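Local coordinates for uncharacterized protein (Bacteroides fragilis, PDB 3EWL) that is of unknown function but carries a thioredoxin-like domain with a CxxC pair at a helix start, consistent with a thiol-disulfide redox role, at residues Met31-Asp36 / Pro111-Leu116. Numbering follows the deposited sequence.
Sequences MLFFYD and PTIYLL
Pro111, which follows a cis peptide bond, sets its CB 3.6 Å from CE1 of Phe33, ring and proline lying side by side; its CA-H also points at Phe34 O. A cis-proline before this strand, its side chain against the probable CxxC motif at the start of helix 40-50, is a hallmark of the thioredoxin fold. Thr112 begins the antiparallel ladder: its N donates to Phe34 O, and its carbonyl O takes Phe34 N at 2.9 Å, while OG1 turns back to Ala109 O. Ile113 forms a non-hydrogen-bonded pair with Phe33. Its two branches divide the work: with CG1 beside the backbone N (chi1 -62°), CG1 lies 3.9 Å from Phe33 CD1 and CG2 is left to reach CG of Met31, a selenomethionine, at 3.7 Å. Tyr114 closes a second hydrogen-bonded pair, its O accepting Leu32 N at 2.8 Å and its N giving to Leu32 O at 3.1 Å. On the face that carries Leu32, Phe34, Thr112 and Tyr114, Tyr114 CD2 comes up to the edge of the Phe34 ring, near its plane, 3.9 Å from Phe34 CE2. Leu115 CD1 makes a looser contact with Met31 CB, and Leu116 CD1 packs 4.0 Å from Leu32 CG, the two leucines crossing at about a right angle. Strand 64-70 flanks Met31-Phe34 on the other edge; helices 40-50 and 129-137 cover the face of Met31, Phe33, Ile113 and Leu115, and Tyr105 packs against Leu32, Phe34 and Tyr114 on the reverse.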
HETATM    1  N   MSE A  31       3.080  -2.279  -4.547  1.00 20.82           N
HETATM    2  CA  MSE A  31       3.507  -2.011  -3.179  1.00 19.51           C
HETATM    3  C   MSE A  31       2.274  -1.791  -2.322  1.00 18.75           C
HETATM    4  O   MSE A  31       1.510  -0.856  -2.573  1.00 20.12           O
HETATM    5  CB  MSE A  31       4.419  -0.800  -3.120  1.00 19.21           C
HETATM    6  CG  MSE A  31       4.954  -0.500  -1.695  1.00 19.03           C
HETATM    7 SE   MSE A  31       6.139   1.060  -1.616  1.00 26.14          SE
HETATM    8  CE  MSE A  31       4.839   2.430  -1.239  1.00 27.05           C
ATOM      9  N   LEU A  32       2.118  -2.587  -1.272  1.00 18.31           N
ATOM     10  CA  LEU A  32       1.068  -2.307  -0.306  1.00 19.35           C
ATOM     11  C   LEU A  32       1.602  -1.401   0.793  1.00 18.80           C
ATOM     12  O   LEU A  32       2.671  -1.649   1.337  1.00 19.21           O
ATOM     13  CB  LEU A  32       0.544  -3.590   0.340  1.00 18.58           C
ATOM     14  CG  LEU A  32       0.098  -4.724  -0.554  1.00 19.76           C
ATOM     15  CD1 LEU A  32      -0.237  -5.884   0.395  1.00 13.54           C
ATOM     16  CD2 LEU A  32      -1.089  -4.373  -1.473  1.00 22.08           C
ATOM     17  N   PHE A  33       0.850  -0.357   1.105  1.00 18.48           N
ATOM     18  CA  PHE A  33       1.260   0.630   2.091  1.00 18.95           C
ATOM     19  C   PHE A  33       0.186   0.719   3.165  1.00 19.24           C
ATOM     20  O   PHE A  33      -0.845   1.382   2.961  1.00 20.29           O
ATOM     21  CB  PHE A  33       1.492   2.001   1.404  1.00 17.77           C
ATOM     22  CG  PHE A  33       2.052   3.085   2.329  1.00 20.18           C
ATOM     23  CD1 PHE A  33       3.405   3.124   2.643  1.00 18.22           C
ATOM     24  CD2 PHE A  33       1.227   4.085   2.852  1.00 20.77           C
ATOM     25  CE1 PHE A  33       3.930   4.135   3.479  1.00 20.11           C
ATOM     26  CE2 PHE A  33       1.751   5.113   3.665  1.00 20.51           C
ATOM     27  CZ  PHE A  33       3.111   5.121   3.993  1.00 21.67           C
ATOM     28  N   PHE A  34       0.383   0.014   4.284  1.00 19.35           N
ATOM     29  CA  PHE A  34      -0.585   0.061   5.359  1.00 18.84           C
ATOM     30  C   PHE A  34      -0.299   1.237   6.222  1.00 19.21           C
ATOM     31  O   PHE A  34       0.786   1.348   6.779  1.00 19.77           O
ATOM     32  CB  PHE A  34      -0.677  -1.249   6.159  1.00 17.32           C
ATOM     33  CG  PHE A  34      -1.033  -2.453   5.301  1.00 17.94           C
ATOM     34  CD1 PHE A  34      -2.348  -2.670   4.874  1.00 17.74           C
ATOM     35  CD2 PHE A  34      -0.037  -3.326   4.849  1.00 13.97           C
ATOM     36  CE1 PHE A  34      -2.676  -3.783   4.042  1.00 17.22           C
ATOM     37  CE2 PHE A  34      -0.356  -4.431   4.020  1.00 17.34           C
ATOM     38  CZ  PHE A  34      -1.692  -4.660   3.637  1.00 16.56           C
ATOM     39  N   TYR A  35      -1.276   2.128   6.346  1.00 19.60           N
ATOM     40  CA  TYR A  35      -1.018   3.393   7.011  1.00 18.99           C
ATOM     41  C   TYR A  35      -2.144   3.821   7.952  1.00 20.05           C
ATOM     42  O   TYR A  35      -3.233   3.211   7.993  1.00 19.10           O
ATOM     43  CB  TYR A  35      -0.751   4.483   5.956  1.00 19.09           C
ATOM     44  CG  TYR A  35      -2.015   4.973   5.230  1.00 18.76           C
ATOM     45  CD1 TYR A  35      -2.702   6.098   5.683  1.00 18.51           C
ATOM     46  CD2 TYR A  35      -2.529   4.293   4.107  1.00 14.90           C
ATOM     47  CE1 TYR A  35      -3.858   6.555   5.054  1.00 17.97           C
ATOM     48  CE2 TYR A  35      -3.687   4.755   3.455  1.00 16.51           C
ATOM     49  CZ  TYR A  35      -4.339   5.893   3.944  1.00 18.02           C
ATOM     50  OH  TYR A  35      -5.461   6.399   3.325  1.00 19.84           O
ATOM     51  N   ASP A  36      -1.876   4.905   8.683  1.00 19.83           N
ATOM     52  CA  ASP A  36      -2.921   5.589   9.422  1.00 20.81           C
ATOM     53  C   ASP A  36      -2.969   7.085   8.998  1.00 21.07           C
ATOM     54  O   ASP A  36      -1.928   7.701   8.770  1.00 21.47           O
ATOM     55  CB  ASP A  36      -2.653   5.426  10.941  1.00 20.42           C
ATOM     56  CG  ASP A  36      -3.774   5.969  11.776  1.00 22.98           C
ATOM     57  OD1 ASP A  36      -4.659   5.186  12.187  1.00 21.55           O
ATOM     58  OD2 ASP A  36      -3.782   7.200  11.972  1.00 22.45           O
ATOM     59  N   PRO A 111       3.885   3.038   9.169  1.00 22.33           N
ATOM     60  CA  PRO A 111       3.526   2.259   7.968  1.00 22.40           C
ATOM     61  C   PRO A 111       4.054   0.829   8.063  1.00 22.17           C
ATOM     62  O   PRO A 111       5.013   0.578   8.758  1.00 21.05           O
ATOM     63  CB  PRO A 111       4.247   3.004   6.837  1.00 22.65           C
ATOM     64  CG  PRO A 111       5.499   3.602   7.519  1.00 21.78           C
ATOM     65  CD  PRO A 111       5.030   3.955   8.932  1.00 22.25           C
ATOM     66  N   THR A 112       3.380  -0.109   7.426  1.00 21.92           N
ATOM     67  CA  THR A 112       3.976  -1.411   7.149  1.00 21.04           C
ATOM     68  C   THR A 112       3.884  -1.580   5.611  1.00 21.20           C
ATOM     69  O   THR A 112       2.847  -1.339   4.981  1.00 21.14           O
ATOM     70  CB  THR A 112       3.199  -2.557   7.852  1.00 22.57           C
ATOM     71  OG1 THR A 112       3.205  -2.371   9.286  1.00 24.84           O
ATOM     72  CG2 THR A 112       3.780  -3.954   7.481  1.00 21.90           C
ATOM     73  N   ILE A 113       4.971  -2.019   5.015  1.00 20.45           N
ATOM     74  CA  ILE A 113       5.064  -2.061   3.596  1.00 20.67           C
ATOM     75  C   ILE A 113       5.358  -3.500   3.163  1.00 21.31           C
ATOM     76  O   ILE A 113       6.222  -4.185   3.772  1.00 19.55           O
ATOM     77  CB  ILE A 113       6.189  -1.144   3.162  1.00 20.04           C
ATOM     78  CG1 ILE A 113       5.885   0.301   3.580  1.00 22.83           C
ATOM     79  CG2 ILE A 113       6.389  -1.194   1.654  1.00 21.46           C
ATOM     80  CD1 ILE A 113       7.018   0.947   4.353  1.00 27.00           C
ATOM     81  N   TYR A 114       4.679  -3.916   2.097  1.00 20.40           N
ATOM     82  CA  TYR A 114       4.966  -5.163   1.398  1.00 22.14           C
ATOM     83  C   TYR A 114       5.193  -4.871  -0.086  1.00 21.41           C
ATOM     84  O   TYR A 114       4.479  -4.060  -0.685  1.00 21.99           O
ATOM     85  CB  TYR A 114       3.778  -6.167   1.535  1.00 21.99           C
ATOM     86  CG  TYR A 114       3.547  -6.776   2.913  1.00 23.51           C
ATOM     87  CD1 TYR A 114       3.627  -8.162   3.097  1.00 26.61           C
ATOM     88  CD2 TYR A 114       3.220  -5.998   4.015  1.00 25.48           C
ATOM     89  CE1 TYR A 114       3.387  -8.744   4.333  1.00 26.30           C
ATOM     90  CE2 TYR A 114       3.012  -6.588   5.268  1.00 26.50           C
ATOM     91  CZ  TYR A 114       3.109  -7.963   5.402  1.00 27.05           C
ATOM     92  OH  TYR A 114       2.908  -8.603   6.605  1.00 32.86           O
ATOM     93  N   LEU A 115       6.158  -5.550  -0.699  1.00 21.67           N
ATOM     94  CA  LEU A 115       6.256  -5.543  -2.147  1.00 21.22           C
ATOM     95  C   LEU A 115       5.719  -6.867  -2.738  1.00 21.94           C
ATOM     96  O   LEU A 115       6.105  -7.952  -2.295  1.00 21.22           O
ATOM     97  CB  LEU A 115       7.696  -5.300  -2.566  1.00 21.94           C
ATOM     98  CG  LEU A 115       7.860  -5.092  -4.077  1.00 21.38           C
ATOM     99  CD1 LEU A 115       7.065  -3.909  -4.592  1.00 21.15           C
ATOM    100  CD2 LEU A 115       9.331  -4.881  -4.332  1.00 21.14           C
ATOM    101  N   LEU A 116       4.825  -6.777  -3.718  1.00 21.17           N
ATOM    102  CA  LEU A 116       4.304  -7.971  -4.358  1.00 21.65           C
ATOM    103  C   LEU A 116       4.765  -7.935  -5.800  1.00 23.07           C
ATOM    104  O   LEU A 116       4.947  -6.840  -6.355  1.00 20.59           O
ATOM    105  CB  LEU A 116       2.755  -7.974  -4.388  1.00 22.17           C
ATOM    106  CG  LEU A 116       2.030  -7.490  -3.160  1.00 23.42           C
ATOM    107  CD1 LEU A 116       0.533  -7.559  -3.374  1.00 23.87           C
ATOM    108  CD2 LEU A 116       2.472  -8.324  -1.932  1.00 23.22           C
TER